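Mitotic checkpoint control protein kinase BUB1 (PDB 6JKK) is a spindle-checkpoint protein of the kinetochore whose kinase domain, the part described here, phosphorylates CENP-E and probably binds ATP. Local coordinates at residues 23-26 with 27-31; 48-52 with 53-57. One frame throughout, in Å; residues are numbered along the deposited sequence.

In the fold
Both contacts are local, between residues close in sequence, and they come in series: contact 1 lies in the short helix 24-28, N-terminal to the hairpin, and contact 2 is the hairpin joining strands 47-51 and 54-64. Their centres are about 21 Å apart and their nearest atoms stay about 5 Å apart, without touching; both lie on the same side of the chain's centre. Contact 1 packs against helix 92-104, whereas contact 2 forms one edge of the mixed sheet that also carries Lys85, the predicted ATP-binding lysine. In this kinase domain a segment N-terminal to the hairpin is thus laid on a helix, while the hairpin edges the sheet.

Contact 1: 23-26 with 27-31; sequences DFSM and YIEKL
A short helix, 24-28, starts right at the Schellman motif that ends helix 12-21, and one side of it is built by Phe24 and Ile28, one turn apart. CG2 of Ile28 sits over one face of the Phe24 ring, offset toward the rim, as a CH-pi contact 3.7 Å from the ring centroid; its nearest ring atom is CZ of Phe24, at 3.4 Å. The Phe24 side chain leaves with CG anti to the backbone N (chi1 -172°), which carries the ring forward along the helix to meet that methyl. CE1 of Phe24 also approaches the edge of the Tyr27 ring, more loosely, 4.3 Å from CD2 of Tyr27.

Asp23, with its positive phi, is the C-prime residue of that motif, and it also occupies the N-cap position of the new helix, although its side chain makes no capping bond. Two helical bonds then follow: Ile28 N to Phe24 O is 3.0 Å and nearly straight (165° at the hydrogen), and Glu29 N to Ser25 O is 3.1 Å. The N-H of Tyr27 reaches O of both Asp23 and Phe24, each time weakly. A type I turn from Ile28 to Leu31 follows.

On the polar side a water joins the two segments. It donates to OE2 of Glu29 at 2.6 Å and is hydrogen-bonded to OG of Ser25, bridging side chains four residues apart. Next to them, Lys30 doubles back through bends at chi2 and chi3 and lies alongside Met26, pointing the same way, with NZ of Lys30 3.8 Å from CG of Met26. Away from this polar side, Phe24 and Tyr27 touch Leu99, while Ile28 rests on Tyr92 and Phe95, all on helix 92-104.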
ATOM      1  N   ASP A  23       0.830 -18.812  18.620  1.00 25.39           N
ATOM      2  CA  ASP A  23      -0.211 -18.592  19.629  1.00 25.24           C
ATOM      3  C   ASP A  23      -0.836 -17.200  19.510  1.00 26.26           C
ATOM      4  O   ASP A  23      -0.899 -16.447  20.485  1.00 25.60           O
ATOM      5  CB  ASP A  23       0.354 -18.810  21.040  1.00 31.51           C
ATOM      6  CG  ASP A  23       0.836 -20.235  21.268  1.00 43.59           C
ATOM      7  OD1 ASP A  23       0.078 -21.179  20.963  1.00 44.35           O
ATOM      8  OD2 ASP A  23       1.975 -20.402  21.753  1.00 46.81           O
ATOM      9  N   PHE A  24      -1.287 -16.864  18.306  1.00 23.71           N
ATOM     10  CA  PHE A  24      -1.802 -15.531  18.032  1.00 22.16           C
ATOM     11  C   PHE A  24      -3.091 -15.222  18.805  1.00 25.69           C
ATOM     12  O   PHE A  24      -3.250 -14.118  19.329  1.00 24.97           O
ATOM     13  CB  PHE A  24      -2.016 -15.338  16.528  1.00 19.44           C
ATOM     14  CG  PHE A  24      -2.371 -13.931  16.148  1.00 17.62           C
ATOM     15  CD1 PHE A  24      -1.478 -12.891  16.382  1.00 16.95           C
ATOM     16  CD2 PHE A  24      -3.596 -13.646  15.571  1.00 17.33           C
ATOM     17  CE1 PHE A  24      -1.801 -11.587  16.040  1.00 16.65           C
ATOM     18  CE2 PHE A  24      -3.932 -12.350  15.218  1.00 17.04           C
ATOM     19  CZ  PHE A  24      -3.036 -11.316  15.451  1.00 18.84           C
ATOM     20  N   SER A  25      -4.006 -16.187  18.884  1.00 27.71           N
ATOM     21  CA  SER A  25      -5.283 -15.964  19.562  1.00 24.11           C
ATOM     22  C   SER A  25      -5.083 -15.658  21.045  1.00 27.27           C
ATOM     23  O   SER A  25      -5.732 -14.775  21.608  1.00 26.58           O
ATOM     24  CB  SER A  25      -6.206 -17.173  19.387  1.00 34.88           C
ATOM     25  OG  SER A  25      -5.613 -18.341  19.930  1.00 43.50           O
ATOM     26  N   MET A  26      -4.164 -16.384  21.669  1.00 22.92           N
ATOM     27  CA  MET A  26      -3.799 -16.143  23.053  1.00 32.04           C
ATOM     28  C   MET A  26      -3.259 -14.719  23.253  1.00 28.37           C
ATOM     29  O   MET A  26      -3.482 -14.099  24.297  1.00 29.93           O
ATOM     30  CB  MET A  26      -2.768 -17.185  23.470  1.00 37.54           C
ATOM     31  CG  MET A  26      -1.976 -16.867  24.705  1.00 49.07           C
ATOM     32  SD  MET A  26      -0.802 -18.199  25.000  1.00 92.18           S
ATOM     33  CE  MET A  26      -1.875 -19.610  24.741  1.00 40.90           C
ATOM     34  N   TYR A  27      -2.558 -14.202  22.248  1.00 24.02           N
ATOM     35  CA  TYR A  27      -2.046 -12.836  22.313  1.00 18.76           C
ATOM     36  C   TYR A  27      -3.159 -11.798  22.178  1.00 21.68           C
ATOM     37  O   TYR A  27      -3.281 -10.915  23.025  1.00 18.44           O
ATOM     38  CB  TYR A  27      -0.961 -12.603  21.255  1.00 18.00           C
ATOM     39  CG  TYR A  27      -0.417 -11.178  21.190  1.00 21.51           C
ATOM     40  CD1 TYR A  27       0.056 -10.531  22.330  1.00 24.93           C
ATOM     41  CD2 TYR A  27      -0.359 -10.495  19.980  1.00 22.74           C
ATOM     42  CE1 TYR A  27       0.555  -9.238  22.264  1.00 22.54           C
ATOM     43  CE2 TYR A  27       0.143  -9.204  19.903  1.00 22.97           C
ATOM     44  CZ  TYR A  27       0.598  -8.581  21.048  1.00 24.22           C
ATOM     45  OH  TYR A  27       1.097  -7.290  20.974  1.00 19.64           O
ATOM     46  N   ILE A  28      -3.979 -11.897  21.133  1.00 18.28           N
ATOM     47  CA  ILE A  28      -4.989 -10.858  20.909  1.00 16.39           C
ATOM     48  C   ILE A  28      -6.071 -10.830  21.993  1.00 21.27           C
ATOM     49  O   ILE A  28      -6.698  -9.792  22.222  1.00 21.35           O
ATOM     50  CB  ILE A  28      -5.614 -10.905  19.495  1.00 17.61           C
ATOM     51  CG1 ILE A  28      -6.421 -12.181  19.267  1.00 18.09           C
ATOM     52  CG2 ILE A  28      -4.533 -10.757  18.425  1.00 16.46           C
ATOM     53  CD1 ILE A  28      -7.060 -12.235  17.872  1.00 17.31           C
ATOM     54  N   GLU A  29      -6.257 -11.959  22.677  1.00 18.71           N
ATOM     55  CA  GLU A  29      -7.171 -12.033  23.821  1.00 19.79           C
ATOM     56  C   GLU A  29      -6.748 -11.114  24.976  1.00 22.47           C
ATOM     57  O   GLU A  29      -7.541 -10.846  25.881  1.00 25.25           O
ATOM     58  CB  GLU A  29      -7.254 -13.472  24.342  1.00 30.95           C
ATOM     59  CG  GLU A  29      -8.107 -14.417  23.510  1.00 32.98           C
ATOM     60  CD  GLU A  29      -7.885 -15.873  23.879  1.00 37.79           C
ATOM     61  OE1 GLU A  29      -7.358 -16.138  24.983  1.00 34.42           O
ATOM     62  OE2 GLU A  29      -8.231 -16.748  23.058  1.00 44.11           O
ATOM     63  N   LYS A  30      -5.498 -10.651  24.943  1.00 18.73           N
ATOM     64  CA  LYS A  30      -4.931  -9.814  26.006  1.00 23.59           C
ATOM     65  C   LYS A  30      -4.856  -8.329  25.650  1.00 23.30           C
ATOM     66  O   LYS A  30      -4.558  -7.490  26.508  1.00 21.37           O
ATOM     67  CB  LYS A  30      -3.515 -10.279  26.327  1.00 27.07           C
ATOM     68  CG  LYS A  30      -3.389 -11.111  27.582  1.00 43.39           C
ATOM     69  CD  LYS A  30      -3.931 -12.502  27.384  1.00 50.14           C
ATOM     70  CE  LYS A  30      -3.181 -13.493  28.261  1.00 48.22           C
ATOM     71  NZ  LYS A  30      -3.291 -14.871  27.721  1.00 47.67           N
ATOM     72  N   LEU A  31      -5.097  -8.006  24.386  1.00 17.81           N
ATOM     73  CA  LEU A  31      -4.930  -6.633  23.912  1.00 15.12           C
ATOM     74  C   LEU A  31      -6.144  -5.778  24.257  1.00 21.65           C
ATOM     75  O   LEU A  31      -7.260  -6.103  23.863  1.00 20.73           O
ATOM     76  CB  LEU A  31      -4.687  -6.620  22.402  1.00 14.12           C
ATOM     77  CG  LEU A  31      -3.367  -7.227  21.926  1.00 23.63           C
ATOM     78  CD1 LEU A  31      -3.345  -7.366  20.408  1.00 20.93           C
ATOM     79  CD2 LEU A  31      -2.172  -6.406  22.414  1.00 23.61           C
TER
HETATM   80  O   HOH W   1      -6.882 -18.841  22.506  1.00 47.09           O

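Contact 2: 48-52 with 53-57; sequences HLEVH and NEKFE
Leu49 and Phe56 face each other as a hydrogen-bonded antiparallel pair: Leu49 N gives to Phe56 O at 2.9 Å, and Phe56 N to Leu49 O at 2.7 Å. The same carbonyl O of Leu49 lies in the plane of the Phe56 ring, at its edge, 3.5 Å from CD1. With chi1 of Phe56 at -61°, CG stands beside its backbone N, which brings the ring edge to that oxygen. On the face of the sheet that carries Leu49 and Phe56, CG2 of Val51 comes to CE1 of Phe56 obliquely, at 4.2 Å.

Val51 and Glu54 form the second hydrogen-bonded pair, and the return bond, from Glu54 N, comes in from above the carbonyl plane of Val51. On the face carrying His48, Glu50, Lys55 and Glu57, the His48 ring lies alongside Glu57, its plane 80° from the carboxylate; NE2 of His48 is 4.1 Å from CG of Glu57. The side chains of Lys55 and His48 cross at a slant, with CD of Lys55 4.1 Å from CD2 of His48.

Further out, OE2 of Glu54 is hydrogen-bonded to His75, whose ring also meets that of Phe56, and NE2 of His52 bonds to Cys34 O. Leu49, Val51 and Phe56 rest on Leu84, Val82, Leu121, Val128 and Ile130 of neighbouring strands. A type II' turn, with His52 at positive phi, closes a two-residue beta hairpin at the edge of the kinase N-lobe sheet.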
ATOM      1  N   HIS A  48     -24.281   3.102  15.212  1.00 42.82           N
ATOM      2  CA  HIS A  48     -23.146   3.228  16.103  1.00 39.49           C
ATOM      3  C   HIS A  48     -22.542   1.867  16.394  1.00 33.00           C
ATOM      4  O   HIS A  48     -23.197   0.832  16.244  1.00 32.50           O
ATOM      5  CB  HIS A  48     -23.542   3.940  17.397  1.00 42.92           C
ATOM      6  CG  HIS A  48     -24.034   5.336  17.183  1.00 50.72           C
ATOM      7  ND1 HIS A  48     -25.279   5.613  16.656  1.00 57.35           N
ATOM      8  CD2 HIS A  48     -23.448   6.535  17.408  1.00 51.48           C
ATOM      9  CE1 HIS A  48     -25.437   6.921  16.570  1.00 59.11           C
ATOM     10  NE2 HIS A  48     -24.341   7.505  17.023  1.00 55.77           N
ATOM     11  N   LEU A  49     -21.284   1.882  16.808  1.00 29.25           N
ATOM     12  CA  LEU A  49     -20.542   0.660  17.048  1.00 29.81           C
ATOM     13  C   LEU A  49     -19.667   0.903  18.255  1.00 25.72           C
ATOM     14  O   LEU A  49     -19.081   1.979  18.399  1.00 31.01           O
ATOM     15  CB  LEU A  49     -19.668   0.336  15.832  1.00 31.31           C
ATOM     16  CG  LEU A  49     -18.782  -0.908  15.917  1.00 39.02           C
ATOM     17  CD1 LEU A  49     -19.645  -2.127  16.117  1.00 49.54           C
ATOM     18  CD2 LEU A  49     -17.940  -1.067  14.677  1.00 37.20           C
ATOM     19  N   GLU A  50     -19.575  -0.093  19.126  1.00 24.52           N
ATOM     20  CA  GLU A  50     -18.714   0.025  20.291  1.00 23.72           C
ATOM     21  C   GLU A  50     -17.598  -1.014  20.289  1.00 23.67           C
ATOM     22  O   GLU A  50     -17.816  -2.180  19.960  1.00 25.25           O
ATOM     23  CB  GLU A  50     -19.530  -0.091  21.579  1.00 34.53           C
ATOM     24  CG  GLU A  50     -20.497   1.054  21.812  1.00 41.15           C
ATOM     25  CD  GLU A  50     -21.059   1.064  23.223  1.00 54.43           C
ATOM     26  OE1 GLU A  50     -20.508   1.792  24.075  1.00 56.24           O
ATOM     27  OE2 GLU A  50     -22.045   0.341  23.479  1.00 63.48           O
ATOM     28  N   VAL A  51     -16.396  -0.577  20.648  1.00 20.49           N
ATOM     29  CA  VAL A  51     -15.323  -1.501  20.977  1.00 22.46           C
ATOM     30  C   VAL A  51     -14.922  -1.165  22.403  1.00 23.09           C
ATOM     31  O   VAL A  51     -14.285  -0.133  22.647  1.00 22.28           O
ATOM     32  CB  VAL A  51     -14.110  -1.363  20.044  1.00 24.23           C
ATOM     33  CG1 VAL A  51     -13.057  -2.398  20.399  1.00 17.94           C
ATOM     34  CG2 VAL A  51     -14.536  -1.530  18.586  1.00 23.54           C
ATOM     35  N   HIS A  52     -15.319  -2.023  23.339  1.00 26.76           N
ATOM     36  CA  HIS A  52     -15.103  -1.769  24.764  1.00 29.86           C
ATOM     37  C   HIS A  52     -15.786  -0.470  25.206  1.00 33.41           C
ATOM     38  O   HIS A  52     -17.006  -0.357  25.141  1.00 38.00           O
ATOM     39  CB  HIS A  52     -13.608  -1.744  25.092  1.00 31.24           C
ATOM     40  CG  HIS A  52     -12.942  -3.078  24.968  1.00 30.22           C
ATOM     41  ND1 HIS A  52     -13.449  -4.219  25.555  1.00 31.33           N
ATOM     42  CD2 HIS A  52     -11.806  -3.454  24.333  1.00 23.13           C
ATOM     43  CE1 HIS A  52     -12.654  -5.239  25.287  1.00 31.22           C
ATOM     44  NE2 HIS A  52     -11.648  -4.802  24.549  1.00 28.51           N
ATOM     45  N   ASN A  53     -14.998   0.505  25.652  1.00 40.49           N
ATOM     46  CA  ASN A  53     -15.553   1.779  26.112  1.00 45.67           C
ATOM     47  C   ASN A  53     -15.687   2.818  24.997  1.00 38.45           C
ATOM     48  O   ASN A  53     -16.278   3.882  25.195  1.00 38.01           O
ATOM     49  CB  ASN A  53     -14.716   2.350  27.261  1.00 49.80           C
ATOM     50  CG  ASN A  53     -14.996   1.665  28.591  1.00 60.26           C
ATOM     51  OD1 ASN A  53     -16.148   1.405  28.940  1.00 68.11           O
ATOM     52  ND2 ASN A  53     -13.940   1.370  29.340  1.00 55.96           N
ATOM     53  N   GLU A  54     -15.141   2.503  23.826  1.00 33.22           N
ATOM     54  CA  GLU A  54     -15.090   3.459  22.726  1.00 30.00           C
ATOM     55  C   GLU A  54     -16.298   3.337  21.802  1.00 34.42           C
ATOM     56  O   GLU A  54     -16.617   2.244  21.327  1.00 30.05           O
ATOM     57  CB  GLU A  54     -13.790   3.271  21.945  1.00 28.24           C
ATOM     58  CG  GLU A  54     -12.565   3.152  22.846  1.00 28.09           C
ATOM     59  CD  GLU A  54     -12.357   4.373  23.725  1.00 38.06           C
ATOM     60  OE1 GLU A  54     -11.983   4.202  24.905  1.00 40.45           O
ATOM     61  OE2 GLU A  54     -12.557   5.506  23.235  1.00 34.82           O
ATOM     62  N   LYS A  55     -16.977   4.459  21.563  1.00 33.37           N
ATOM     63  CA  LYS A  55     -18.143   4.482  20.677  1.00 31.63           C
ATOM     64  C   LYS A  55     -17.833   5.179  19.353  1.00 30.79           C
ATOM     65  O   LYS A  55     -17.127   6.191  19.319  1.00 30.74           O
ATOM     66  CB  LYS A  55     -19.343   5.151  21.356  1.00 33.59           C
ATOM     67  CG  LYS A  55     -20.540   5.355  20.425  1.00 40.65           C
ATOM     68  CD  LYS A  55     -21.712   6.007  21.129  1.00 48.81           C
ATOM     69  CE  LYS A  55     -22.348   5.056  22.116  1.00 53.97           C
ATOM     70  NZ  LYS A  55     -23.608   5.617  22.686  1.00 59.17           N
ATOM     71  N   PHE A  56     -18.357   4.626  18.265  1.00 32.93           N
ATOM     72  CA  PHE A  56     -18.089   5.152  16.935  1.00 23.81           C
ATOM     73  C   PHE A  56     -19.397   5.400  16.198  1.00 28.07           C
ATOM     74  O   PHE A  56     -20.341   4.628  16.332  1.00 30.19           O
ATOM     75  CB  PHE A  56     -17.252   4.154  16.132  1.00 23.54           C
ATOM     76  CG  PHE A  56     -15.913   3.861  16.735  1.00 20.00           C
ATOM     77  CD1 PHE A  56     -15.787   2.940  17.769  1.00 24.80           C
ATOM     78  CD2 PHE A  56     -14.777   4.497  16.259  1.00 21.54           C
ATOM     79  CE1 PHE A  56     -14.547   2.665  18.326  1.00 23.62           C
ATOM     80  CE2 PHE A  56     -13.529   4.230  16.803  1.00 23.59           C
ATOM     81  CZ  PHE A  56     -13.413   3.311  17.837  1.00 19.52           C
ATOM     82  N   GLU A  57     -19.456   6.488  15.439  1.00 25.99           N
ATOM     83  CA  GLU A  57     -20.531   6.665  14.468  1.00 34.10           C
ATOM     84  C   GLU A  57     -20.126   5.835  13.264  1.00 25.84           C
ATOM     85  O   GLU A  57     -18.962   5.856  12.873  1.00 25.23           O
ATOM     86  CB  GLU A  57     -20.625   8.120  14.012  1.00 36.58           C
ATOM     87  CG  GLU A  57     -21.200   9.108  15.006  1.00 46.94           C
ATOM     88  CD  GLU A  57     -21.100  10.534  14.488  1.00 46.89           C
ATOM     89  OE1 GLU A  57     -20.444  10.728  13.440  1.00 45.00           O
ATOM     90  OE2 GLU A  57     -21.663  11.451  15.123  1.00 53.94           O
TER